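Local coordinates for penicillin-binding protein 1A (Mycobacterium tuberculosis, PDB 5CXW) that builds cross-linked peptidoglycan for the cell wall, this chain being its penicillin-sensitive transpeptidase domain with penicillin V bound covalently, at residues S97-F102 and I212-A217; V64-P69 and L315-W320; S288-G293 and A306-Y311; H187-D192 and G205-R210. All coordinates share one frame; numbering follows the deposited sequence. Where two conformers were deposited one is given.

Interaction 1: S97-F102 and I212-A217. With 35P ((2R,4S)-5,5-dimethyl-2-{(1R)-2-oxo-1-[(phenoxyacetyl)amino]ethyl}-1,3-thiazolidine-4-carboxylic acid), chain C.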
# COMPACT_ATOMS: atom_id res chain seq x y z
N SER A 97 6.03 -6.41 -5.78
CA SER A 97 5.70 -5.59 -6.93
C SER A 97 4.76 -4.44 -6.61
O SER A 97 4.57 -3.58 -7.48
CB SER A 97 5.06 -6.42 -8.01
OG SER A 97 6.00 -7.39 -8.52
N SER A 98 4.19 -4.38 -5.41
CA SER A 98 3.35 -3.25 -5.08
C SER A 98 4.18 -1.97 -5.00
O SER A 98 3.63 -0.86 -5.08
CB SER A 98 2.54 -3.48 -3.81
OG SER A 98 3.33 -3.64 -2.65
N PHE A 99 5.51 -2.12 -4.89
CA PHE A 99 6.38 -0.97 -4.80
C PHE A 99 6.68 -0.38 -6.19
O PHE A 99 7.20 0.78 -6.28
CB PHE A 99 7.70 -1.34 -4.12
CG PHE A 99 8.16 -0.28 -3.16
CD1 PHE A 99 7.48 -0.09 -1.98
CD2 PHE A 99 9.23 0.54 -3.44
CE1 PHE A 99 7.84 0.88 -1.11
CE2 PHE A 99 9.62 1.51 -2.52
CZ PHE A 99 8.91 1.69 -1.38
N LYS A 100 6.33 -1.09 -7.28
CA LYS A 100 6.64 -0.60 -8.61
C LYS A 100 6.01 0.76 -8.91
O LYS A 100 6.51 1.50 -9.78
CB LYS A 100 6.17 -1.59 -9.71
CG LYS A 100 7.00 -2.86 -9.76
CD LYS A 100 6.50 -3.87 -10.76
CE LYS A 100 7.36 -5.09 -10.65
NZ LYS A 100 6.82 -6.14 -11.44
N VAL A 101 4.86 1.03 -8.30
CA VAL A 101 4.13 2.28 -8.55
C VAL A 101 5.01 3.45 -8.24
O VAL A 101 4.88 4.51 -8.85
CB VAL A 101 2.76 2.39 -7.83
CG1 VAL A 101 1.90 1.21 -8.16
CG2 VAL A 101 2.93 2.61 -6.33
N PHE A 102 5.96 3.30 -7.29
CA PHE A 102 6.83 4.44 -6.96
C PHE A 102 7.90 4.67 -8.01
O PHE A 102 8.32 5.82 -8.20
CB PHE A 102 7.41 4.29 -5.53
CG PHE A 102 6.33 4.11 -4.54
CD1 PHE A 102 5.34 5.09 -4.41
CD2 PHE A 102 6.22 2.98 -3.78
CE1 PHE A 102 4.27 4.92 -3.54
CE2 PHE A 102 5.15 2.82 -2.89
CZ PHE A 102 4.16 3.78 -2.78
N ILE A 212 0.51 0.17 6.86
CA ILE A 212 -0.00 1.53 6.95
C ILE A 212 0.69 2.51 6.01
O ILE A 212 0.01 3.36 5.43
CB ILE A 212 -0.04 2.09 8.41
CG1 ILE A 212 -0.67 3.49 8.46
CG2 ILE A 212 1.34 2.06 9.09
CD1 ILE A 212 -1.30 3.76 9.83
N ASP A 213 2.00 2.36 5.79
CA ASP A 213 2.74 3.21 4.86
C ASP A 213 2.19 3.04 3.45
O ASP A 213 2.01 3.99 2.74
CB ASP A 213 4.24 2.82 4.80
CG ASP A 213 5.00 3.17 6.09
OD1 ASP A 213 4.90 4.33 6.54
OD2 ASP A 213 5.77 2.31 6.58
N MET A 214 1.93 1.80 3.06
CA MET A 214 1.43 1.55 1.69
C MET A 214 0.01 2.16 1.48
O MET A 214 -0.25 2.80 0.47
CB MET A 214 1.41 0.05 1.36
CG MET A 214 2.80 -0.57 1.24
SD MET A 214 3.80 0.14 -0.08
CE MET A 214 2.97 -0.54 -1.49
N ALA A 215 -0.86 2.02 2.48
CA ALA A 215 -2.18 2.59 2.38
C ALA A 215 -2.10 4.11 2.27
O ALA A 215 -2.80 4.75 1.44
CB ALA A 215 -3.05 2.20 3.56
N SER A 216 -1.21 4.69 3.07
CA SER A 216 -1.03 6.15 3.08
C SER A 216 -0.45 6.64 1.78
O SER A 216 -0.93 7.66 1.21
CB SER A 216 -0.13 6.52 4.26
OG SER A 216 0.21 7.90 4.25
N ALA A 217 0.61 6.01 1.27
CA ALA A 217 1.21 6.44 0.02
C ALA A 217 0.24 6.34 -1.18
O ALA A 217 0.20 7.23 -2.04
CB ALA A 217 2.53 5.68 -0.26
C24 35P C . 10.30 -15.53 -7.88
C23 35P C . 10.56 -16.81 -7.41
C22 35P C . 9.70 -17.40 -6.51
C21 35P C . 8.56 -16.74 -6.07
C20 35P C . 8.28 -15.47 -6.53
C19 35P C . 9.16 -14.86 -7.46
O1 35P C . 8.94 -13.61 -7.98
C2 35P C . 7.67 -13.00 -7.77
C3 35P C . 7.56 -11.79 -8.67
O18 35P C . 8.20 -11.74 -9.71
N4 35P C . 6.72 -10.86 -8.23
C5 35P C . 6.45 -9.66 -9.00
C6 35P C . 5.99 -8.63 -8.06
O17 35P C . 5.53 -8.84 -6.92
C8 35P C . 5.32 -9.84 -10.12
N7 35P C . 4.17 -9.34 -9.43
S11 35P C . 4.89 -11.41 -10.64
C10 35P C . 3.31 -11.50 -9.92
C12 35P C . 3.10 -12.85 -9.25
C15 35P C . 2.19 -11.31 -10.90
C9 35P C . 3.35 -10.39 -8.87
C13 35P C . 2.07 -9.80 -8.36
O14 35P C . 1.69 -8.71 -8.91
O16 35P C . 1.50 -10.38 -7.42
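One sulfur serves two aromatic rings: M214 SD lies 4.1 Å from F99 CD1 and 4.1 Å from F102 CE2. It meets the F102 ring at its edge, 88° off the normal, and the F99 ring obliquely, making a double Met-aromatic contact. The rings lean on each other too, with F102 CD2 3.6 Å above the plane of F99. M214 gets there by folding at both chi2 and chi3, and this bend brings its methyl CE to 3.3 Å from S98 OG. That hydroxyl has its hydrogen bond elsewhere, to T95 O. S98 and F99 are the two middle residues of the SxxK motif of the penicillin-binding fold, which runs from S97 to K100 on the 3-10 turn leading into helix 100-109; M214 belongs to helix 211-222. Facing the pocket, S97 OG is bonded to C6 of the opened penicillin at 1.3 Å, an acyl-enzyme, and S97 N reaches the acyl oxygen O17 at 2.7 Å, consistent with one donor of the oxyanion hole. K100 NZ makes a weak bond to S97 OG and is also held by S150 and N152. One turn past M214, A217 CB packs 3.6 Å from F102 CZ.

Interaction 2: V64-P69 and L315-W320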
# COMPACT_ATOMS: atom_id res chain seq x y z
N VAL A 64 -4.73 -5.22 7.35
CA VAL A 64 -5.52 -4.35 6.48
C VAL A 64 -5.53 -2.95 7.06
O VAL A 64 -5.80 -2.75 8.24
CB VAL A 64 -6.98 -4.80 6.41
CG1 VAL A 64 -7.77 -3.97 5.40
CG2 VAL A 64 -7.11 -6.28 6.04
N VAL A 65 -5.19 -1.96 6.25
CA VAL A 65 -5.33 -0.55 6.64
C VAL A 65 -6.03 0.22 5.54
O VAL A 65 -5.66 0.10 4.37
CB VAL A 65 -3.96 0.08 6.91
CG1 VAL A 65 -4.14 1.55 7.36
CG2 VAL A 65 -3.23 -0.70 7.97
N SER A 66 -7.10 0.96 5.91
CA SER A 66 -7.82 1.78 4.99
C SER A 66 -7.73 3.23 5.45
O SER A 66 -8.02 3.52 6.66
CB SER A 66 -9.29 1.39 4.98
OG SER A 66 -9.47 0.03 4.56
N ILE A 67 -7.35 4.11 4.53
CA ILE A 67 -7.18 5.53 4.80
C ILE A 67 -8.03 6.39 3.86
O ILE A 67 -8.16 6.09 2.65
CB ILE A 67 -5.69 5.89 4.64
CG1 ILE A 67 -4.93 5.33 5.87
CG2 ILE A 67 -5.47 7.40 4.58
CD1 ILE A 67 -3.45 5.38 5.78
N ASP A 68 -8.64 7.42 4.42
CA ASP A 68 -9.37 8.44 3.68
C ASP A 68 -8.39 9.39 2.97
O ASP A 68 -7.69 10.17 3.62
CB ASP A 68 -10.26 9.20 4.65
CG ASP A 68 -11.17 10.20 3.97
OD1 ASP A 68 -10.99 10.50 2.77
OD2 ASP A 68 -12.09 10.67 4.71
N PRO A 69 -8.31 9.35 1.62
CA PRO A 69 -7.40 10.25 0.94
C PRO A 69 -7.67 11.74 1.11
O PRO A 69 -6.79 12.59 0.85
CB PRO A 69 -7.55 9.84 -0.56
CG PRO A 69 -8.04 8.41 -0.51
CD PRO A 69 -9.03 8.51 0.64
N LEU A 315 -11.15 6.21 -0.62
CA LEU A 315 -10.63 5.19 0.27
C LEU A 315 -9.47 4.45 -0.35
O LEU A 315 -9.54 4.02 -1.48
CB LEU A 315 -11.71 4.20 0.72
CG LEU A 315 -11.35 3.44 2.00
CD1 LEU A 315 -11.32 4.35 3.22
CD2 LEU A 315 -12.44 2.38 2.19
N SER A 316 -8.38 4.38 0.41
CA SER A 316 -7.19 3.63 0.01
C SER A 316 -6.93 2.53 0.97
O SER A 316 -6.80 2.77 2.17
CB SER A 316 -5.95 4.56 -0.01
OG SER A 316 -4.78 3.76 -0.31
N THR A 317 -6.89 1.30 0.46
CA THR A 317 -6.75 0.13 1.33
C THR A 317 -5.55 -0.74 0.88
O THR A 317 -5.40 -1.08 -0.31
CB THR A 317 -8.03 -0.73 1.34
OG1 THR A 317 -9.14 0.07 1.82
CG2 THR A 317 -7.86 -1.95 2.27
N ALA A 318 -4.70 -1.07 1.86
CA ALA A 318 -3.60 -1.97 1.68
C ALA A 318 -3.89 -3.28 2.46
O ALA A 318 -4.31 -3.25 3.60
CB ALA A 318 -2.32 -1.36 2.22
N VAL A 319 -3.59 -4.40 1.82
CA VAL A 319 -3.73 -5.71 2.43
C VAL A 319 -2.46 -6.50 2.18
O VAL A 319 -2.00 -6.64 1.05
CB VAL A 319 -4.86 -6.53 1.82
CG1 VAL A 319 -4.99 -7.89 2.49
CG2 VAL A 319 -6.22 -5.74 1.90
N TRP A 320 -2.00 -7.10 3.28
CA TRP A 320 -0.89 -8.06 3.30
C TRP A 320 -1.40 -9.38 3.88
O TRP A 320 -2.20 -9.39 4.80
CB TRP A 320 0.25 -7.52 4.15
CG TRP A 320 1.31 -8.54 4.53
CD1 TRP A 320 2.44 -8.85 3.80
CD2 TRP A 320 1.38 -9.34 5.71
NE1 TRP A 320 3.19 -9.79 4.48
CE2 TRP A 320 2.55 -10.12 5.64
CE3 TRP A 320 0.56 -9.47 6.84
CZ2 TRP A 320 2.94 -10.98 6.68
CZ3 TRP A 320 0.93 -10.33 7.84
CH2 TRP A 320 2.14 -11.08 7.76
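The carbonyl oxygen of S316 is gripped twice from the opposing strand: I67 N is 2.8 Å from S316 O, and S66 CA, through its C-H, is 3.2 Å from S316 O. I67 O returns the favour to S316 N, also at 2.8 Å, and the V65 and A318 pair repeats the two-way exchange, with A318 N 2.9 Å from V65 O. Strands 60-67 and 315-323 therefore run antiparallel, 166° between these segments, in the central five-stranded sheet of the transpeptidase domain. Between the hydrogen-bonded pairs, S66 and T317 face each other, and S66 OG lies 2.8 Å from T317 OG1 in a hydroxyl-to-hydroxyl hydrogen bond. Both oxygens stand anti to their own carbonyl carbon (chi1 near -60°), which turns T317 CG2 along the strand to meet V64 CG1 at 3.7 Å. V64 and V319 share this face, under helix 343-356, which touches V64, T317 and V319. On the other face V65, I67 and S316 lie against helix 211-222 or the loops beside it, with S316 OG bonded to A215 O of that helix. Past the strand end, P69 CD closes on L315 N at 3.4 Å. Each hydroxyl of S66 and T317 thus finds a polar partner in the other, so the pair can be buried under helix 343-356, among V64 and V319.

Interaction 3: S288-G293 and A306-Y311. With 35P ((2R,4S)-5,5-dimethyl-2-{(1R)-2-oxo-1-[(phenoxyacetyl)amino]ethyl}-1,3-thiazolidine-4-carboxylic acid), chain C.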
# COMPACT_ATOMS: atom_id res chain seq x y z
N SER A 288 -11.63 1.41 -9.74
CA SER A 288 -10.60 1.42 -8.72
C SER A 288 -9.24 1.47 -9.40
O SER A 288 -9.15 1.32 -10.60
CB SER A 288 -10.66 0.13 -7.87
OG SER A 288 -10.38 -1.02 -8.64
N ALA A 289 -8.19 1.67 -8.60
CA ALA A 289 -6.82 1.69 -9.06
C ALA A 289 -6.06 0.83 -8.09
O ALA A 289 -6.11 1.10 -6.87
CB ALA A 289 -6.31 3.15 -9.04
N ALA A 290 -5.36 -0.20 -8.54
CA ALA A 290 -4.77 -1.17 -7.65
C ALA A 290 -3.48 -1.76 -8.15
O ALA A 290 -3.15 -1.63 -9.37
CB ALA A 290 -5.81 -2.28 -7.40
N LYS A 291 -2.75 -2.41 -7.25
CA LYS A 291 -1.52 -3.10 -7.63
C LYS A 291 -1.29 -4.26 -6.66
O LYS A 291 -1.32 -4.07 -5.47
CB LYS A 291 -0.31 -2.17 -7.67
CG LYS A 291 0.96 -2.87 -8.17
CD LYS A 291 0.93 -3.18 -9.68
CE LYS A 291 2.12 -4.06 -10.10
NZ LYS A 291 1.93 -5.46 -9.72
N THR A 292 -1.04 -5.43 -7.23
CA THR A 292 -0.71 -6.61 -6.46
C THR A 292 0.81 -6.69 -6.23
O THR A 292 1.63 -6.09 -6.96
CB THR A 292 -1.09 -7.88 -7.21
OG1 THR A 292 -0.57 -7.82 -8.53
CG2 THR A 292 -2.63 -8.09 -7.19
N GLY A 293 1.19 -7.51 -5.26
CA GLY A 293 2.59 -7.89 -5.07
C GLY A 293 2.71 -9.30 -4.54
O GLY A 293 1.86 -9.72 -3.78
N ALA A 306 2.18 -11.70 0.27
CA ALA A 306 1.24 -11.44 -0.79
C ALA A 306 0.48 -10.19 -0.48
O ALA A 306 0.01 -10.02 0.63
CB ALA A 306 0.33 -12.63 -0.96
N TRP A 307 0.37 -9.28 -1.45
CA TRP A 307 -0.22 -7.99 -1.25
C TRP A 307 -1.28 -7.60 -2.29
O TRP A 307 -1.14 -7.90 -3.49
CB TRP A 307 0.85 -6.91 -1.41
CG TRP A 307 1.90 -6.83 -0.35
CD1 TRP A 307 3.01 -7.65 -0.21
CD2 TRP A 307 1.92 -5.91 0.73
NE1 TRP A 307 3.73 -7.23 0.92
CE2 TRP A 307 3.11 -6.14 1.47
CE3 TRP A 307 1.08 -4.84 1.12
CZ2 TRP A 307 3.46 -5.39 2.57
CZ3 TRP A 307 1.44 -4.06 2.24
CH2 TRP A 307 2.62 -4.36 2.96
N MET A 308 -2.27 -6.82 -1.87
CA MET A 308 -3.09 -6.04 -2.78
C MET A 308 -3.28 -4.69 -2.15
O MET A 308 -3.77 -4.59 -0.99
CB MET A 308 -4.45 -6.69 -3.04
CG MET A 308 -5.40 -5.89 -3.95
SD MET A 308 -4.62 -5.45 -5.52
CE MET A 308 -5.83 -6.03 -6.73
N VAL A 309 -2.91 -3.63 -2.90
CA VAL A 309 -3.10 -2.26 -2.47
C VAL A 309 -3.86 -1.48 -3.53
O VAL A 309 -3.54 -1.53 -4.68
CB VAL A 309 -1.75 -1.58 -2.15
CG1 VAL A 309 -1.97 -0.26 -1.43
CG2 VAL A 309 -0.87 -2.46 -1.35
N GLY A 310 -4.95 -0.82 -3.17
CA GLY A 310 -5.67 -0.07 -4.16
C GLY A 310 -6.72 0.83 -3.55
O GLY A 310 -7.05 0.72 -2.36
N TYR A 311 -7.22 1.72 -4.40
CA TYR A 311 -8.02 2.85 -3.97
C TYR A 311 -9.11 3.28 -4.92
O TYR A 311 -9.10 2.95 -6.11
CB TYR A 311 -7.07 4.05 -3.71
CG TYR A 311 -6.23 4.53 -4.87
CD1 TYR A 311 -6.69 5.45 -5.83
CD2 TYR A 311 -4.92 4.05 -5.03
CE1 TYR A 311 -5.85 5.90 -6.88
CE2 TYR A 311 -4.13 4.48 -6.05
CZ TYR A 311 -4.57 5.42 -6.96
OH TYR A 311 -3.71 5.84 -7.96
C24 35P C . 10.30 -15.53 -7.88
C23 35P C . 10.56 -16.81 -7.41
C22 35P C . 9.70 -17.40 -6.51
C21 35P C . 8.56 -16.74 -6.07
C20 35P C . 8.28 -15.47 -6.53
C19 35P C . 9.16 -14.86 -7.46
O1 35P C . 8.94 -13.61 -7.98
C2 35P C . 7.67 -13.00 -7.77
C3 35P C . 7.56 -11.79 -8.67
O18 35P C . 8.20 -11.74 -9.71
N4 35P C . 6.72 -10.86 -8.23
C5 35P C . 6.45 -9.66 -9.00
C6 35P C . 5.99 -8.63 -8.06
O17 35P C . 5.53 -8.84 -6.92
C8 35P C . 5.32 -9.84 -10.12
N7 35P C . 4.17 -9.34 -9.43
S11 35P C . 4.89 -11.41 -10.64
C10 35P C . 3.31 -11.50 -9.92
C12 35P C . 3.10 -12.85 -9.25
C15 35P C . 2.19 -11.31 -10.90
C9 35P C . 3.35 -10.39 -8.87
C13 35P C . 2.07 -9.80 -8.36
O14 35P C . 1.69 -8.71 -8.91
O16 35P C . 1.50 -10.38 -7.42
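A289 and Y311 form the dense open end of a beta hairpin whose first strand carries the KTG motif of the penicillin-binding fold, K291, T292 and G293. A289 CB sits over one face of the Y311 ring, 3.7 Å from its centroid, a CH-pi contact. The phenol is folded back over the neighbouring strand because its CG lies between the backbone N and the carbonyl carbon (chi1 60°); its OH goes on to T267. Next to this pair the backbones of A290 and G310 come within 3.8 Å, CA to CA, which G310, having no side chain, permits. On that face M308 bends so that its CE touches A290 CB at 3.8 Å and its SD touches T292 CG2 at 3.7 Å. Packing between the strands is closest at A289/Y311 and A290/G310; the pocket end is looser. There G293 N still bonds W307 O at 3.0 Å, the donor 36° out of the carbonyl plane, but the W307 indole swings away to give NE1 to Q94 O. Strand 289-296 is one of two edge strands of the sheet, and here it turns to the antibiotic: T292 OG1 donates to penicillin O14, a carboxylate oxygen, at a modelled 2.5 Å, too short to be trusted exactly. K291 doubles back, bent at chi2 and chi4, and its NZ bonds S150 OG and, at 2.8 Å, T292 O.

Interaction 4: H187-D192 and G205-R210. With PEG (di(hydroxyethyl)ether), chain D.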
# COMPACT_ATOMS: atom_id res chain seq x y z
N HIS A 187 16.23 4.25 9.08
CA HIS A 187 16.27 4.87 7.78
C HIS A 187 15.72 3.92 6.71
O HIS A 187 16.39 3.00 6.30
CB HIS A 187 17.70 5.22 7.43
CG HIS A 187 18.32 6.18 8.41
ND1 HIS A 187 18.25 7.54 8.27
CD2 HIS A 187 19.00 5.95 9.56
CE1 HIS A 187 18.89 8.12 9.28
NE2 HIS A 187 19.32 7.17 10.09
N THR A 188 14.49 4.12 6.33
CA THR A 188 13.86 3.20 5.37
C THR A 188 14.42 3.38 3.95
O THR A 188 14.85 4.49 3.56
CB THR A 188 12.35 3.37 5.31
OG1 THR A 188 12.02 4.74 4.96
CG2 THR A 188 11.71 2.99 6.68
N LEU A 189 14.34 2.30 3.18
CA LEU A 189 14.73 2.32 1.77
C LEU A 189 16.23 2.75 1.59
O LEU A 189 16.57 3.49 0.69
CB LEU A 189 13.82 3.22 0.94
CG LEU A 189 12.32 3.14 1.21
CD1 LEU A 189 11.57 4.02 0.26
CD2 LEU A 189 11.87 1.71 1.04
N SER A 190 17.06 2.22 2.48
CA SER A 190 18.48 2.57 2.61
C SER A 190 19.25 1.27 2.80
O SER A 190 19.07 0.57 3.80
CB SER A 190 18.67 3.50 3.82
OG SER A 190 20.04 3.80 4.03
N GLU A 191 20.17 0.96 1.89
CA GLU A 191 20.88 -0.30 1.98
C GLU A 191 21.72 -0.38 3.23
O GLU A 191 21.67 -1.40 3.97
CB GLU A 191 21.71 -0.57 0.73
CG GLU A 191 22.31 -1.99 0.70
CD GLU A 191 21.32 -3.19 0.91
OE1 GLU A 191 20.07 -3.08 0.73
OE2 GLU A 191 21.83 -4.28 1.30
N ASP A 192 22.46 0.70 3.53
CA ASP A 192 23.34 0.73 4.70
C ASP A 192 22.59 0.95 6.00
O ASP A 192 23.20 0.86 7.08
CB ASP A 192 24.53 1.74 4.54
CG ASP A 192 24.10 3.26 4.45
OD1 ASP A 192 22.94 3.66 4.70
OD2 ASP A 192 24.99 4.08 4.10
N GLY A 205 10.37 -4.19 -4.38
CA GLY A 205 9.82 -4.17 -3.07
C GLY A 205 10.58 -4.97 -2.05
O GLY A 205 9.96 -5.57 -1.18
N GLN A 206 11.91 -5.01 -2.16
CA GLN A 206 12.73 -5.83 -1.30
C GLN A 206 13.00 -5.20 0.09
O GLN A 206 13.36 -5.93 1.01
CB GLN A 206 14.03 -6.27 -2.00
CG GLN A 206 13.79 -6.96 -3.36
CD GLN A 206 13.89 -8.49 -3.33
OE1 GLN A 206 13.56 -9.15 -2.33
NE2 GLN A 206 14.35 -9.09 -4.47
N TYR A 207 12.79 -3.89 0.24
CA TYR A 207 12.93 -3.22 1.50
C TYR A 207 11.70 -3.39 2.34
O TYR A 207 10.63 -3.65 1.85
CB TYR A 207 13.30 -1.72 1.31
CG TYR A 207 14.70 -1.57 0.85
CD1 TYR A 207 15.75 -1.50 1.74
CD2 TYR A 207 14.98 -1.51 -0.48
CE1 TYR A 207 17.04 -1.46 1.31
CE2 TYR A 207 16.29 -1.48 -0.93
CZ TYR A 207 17.33 -1.41 -0.02
OH TYR A 207 18.61 -1.36 -0.50
N GLN A 208 11.86 -3.22 3.67
CA GLN A 208 10.74 -3.30 4.59
C GLN A 208 9.96 -2.04 4.63
O GLN A 208 10.52 -0.94 4.75
CB GLN A 208 11.25 -3.61 6.00
CG GLN A 208 11.80 -5.00 6.13
CD GLN A 208 12.14 -5.34 7.58
OE1 GLN A 208 11.94 -4.53 8.51
NE2 GLN A 208 12.63 -6.53 7.77
N THR A 209 8.63 -2.18 4.53
CA THR A 209 7.69 -1.10 4.61
C THR A 209 6.48 -1.62 5.42
O THR A 209 6.24 -2.83 5.50
CB THR A 209 7.23 -0.78 3.18
OG1 THR A 209 8.37 -0.36 2.43
CG2 THR A 209 6.15 0.34 3.05
N ARG A 210 5.71 -0.72 6.02
CA ARG A 210 4.53 -1.18 6.79
C ARG A 210 3.29 -1.10 5.90
O ARG A 210 3.19 -0.27 4.98
CB ARG A 210 4.30 -0.29 7.99
CG ARG A 210 5.50 -0.17 8.94
CD ARG A 210 5.25 0.87 10.05
NE ARG A 210 5.28 2.22 9.47
CZ ARG A 210 4.93 3.34 10.10
NH1 ARG A 210 4.57 3.33 11.37
NH2 ARG A 210 5.05 4.51 9.45
O2 PEG D . 12.44 -10.94 4.31
C3 PEG D . 12.86 -10.30 5.51
C4 PEG D . 12.19 -8.96 5.57
O4 PEG D . 13.14 -7.99 5.19
O HOH W 1 13.21 -0.02 4.52
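Y207 lays its ring over the backbone of L189, with L189 CA above one face at 4.2 Å from the ring centroid, in a CH-pi contact offset toward the rim. The ring is sent across the gap by a first torsion that sets CG anti to the carbonyl carbon (chi1 -72°). L189 has a left-handed backbone, and although its CB starts out away from Y207, chi1 of -43° swings the side chain back, and its CD2 branch comes within 3.7 Å of Y207 CB. The leucine therefore packs under the root of the tyrosine while its own main chain covers the ring; A170, A173 and H174 of helix 165-176 lie behind it.

E191 comes in at the far end. Its chain bends at chi2 and sets OE1 2.6 Å from Y207 OH, with the carboxylate plane turned 73° from the ring. The geometry makes this a weak hydrogen bond, and the hydroxyl has a stronger partner in N199 N. At the other end a water accepts from L189 N at 2.9 Å and probably donates to Q208 O, also at 2.9 Å. Q208, extended beyond CG, points its amide elsewhere, with NE2 3.0 Å from O4 of a glycol molecule probably left from crystallisation.

T209 bonds through its backbone to L93, and R210 then takes the N-cap position of helix 211-222. Loop 187-192 thus packs on Y207 and T209, at a short, weakly bonded antiparallel pair, 93-94 with 208-209, that leads into this helix of the transpeptidase domain.

All four contacts lie in the transpeptidase domain. Interactions 2 and 3 share the five-stranded antiparallel sheet, where strands 303-312 and 315-323 are neighbours, the two contacts being about 10 Å apart between centres. Centre to centre, interaction 1 is about 9 Å from interaction 3 and 10 Å from interaction 2, and its helix 211-222 packs on the sheet. Interaction 4 is farther out, its centre about 12 Å from that of interaction 1 and 19 to 20 Å from the other two; its strand 208-209 runs straight into that helix. Along the chain, interaction 2 spans the rest, interaction 1 encloses interaction 4, and interaction 3 follows. The SxxK and KTG motifs, nearly 200 residues apart, thus meet side by side at one penicillin.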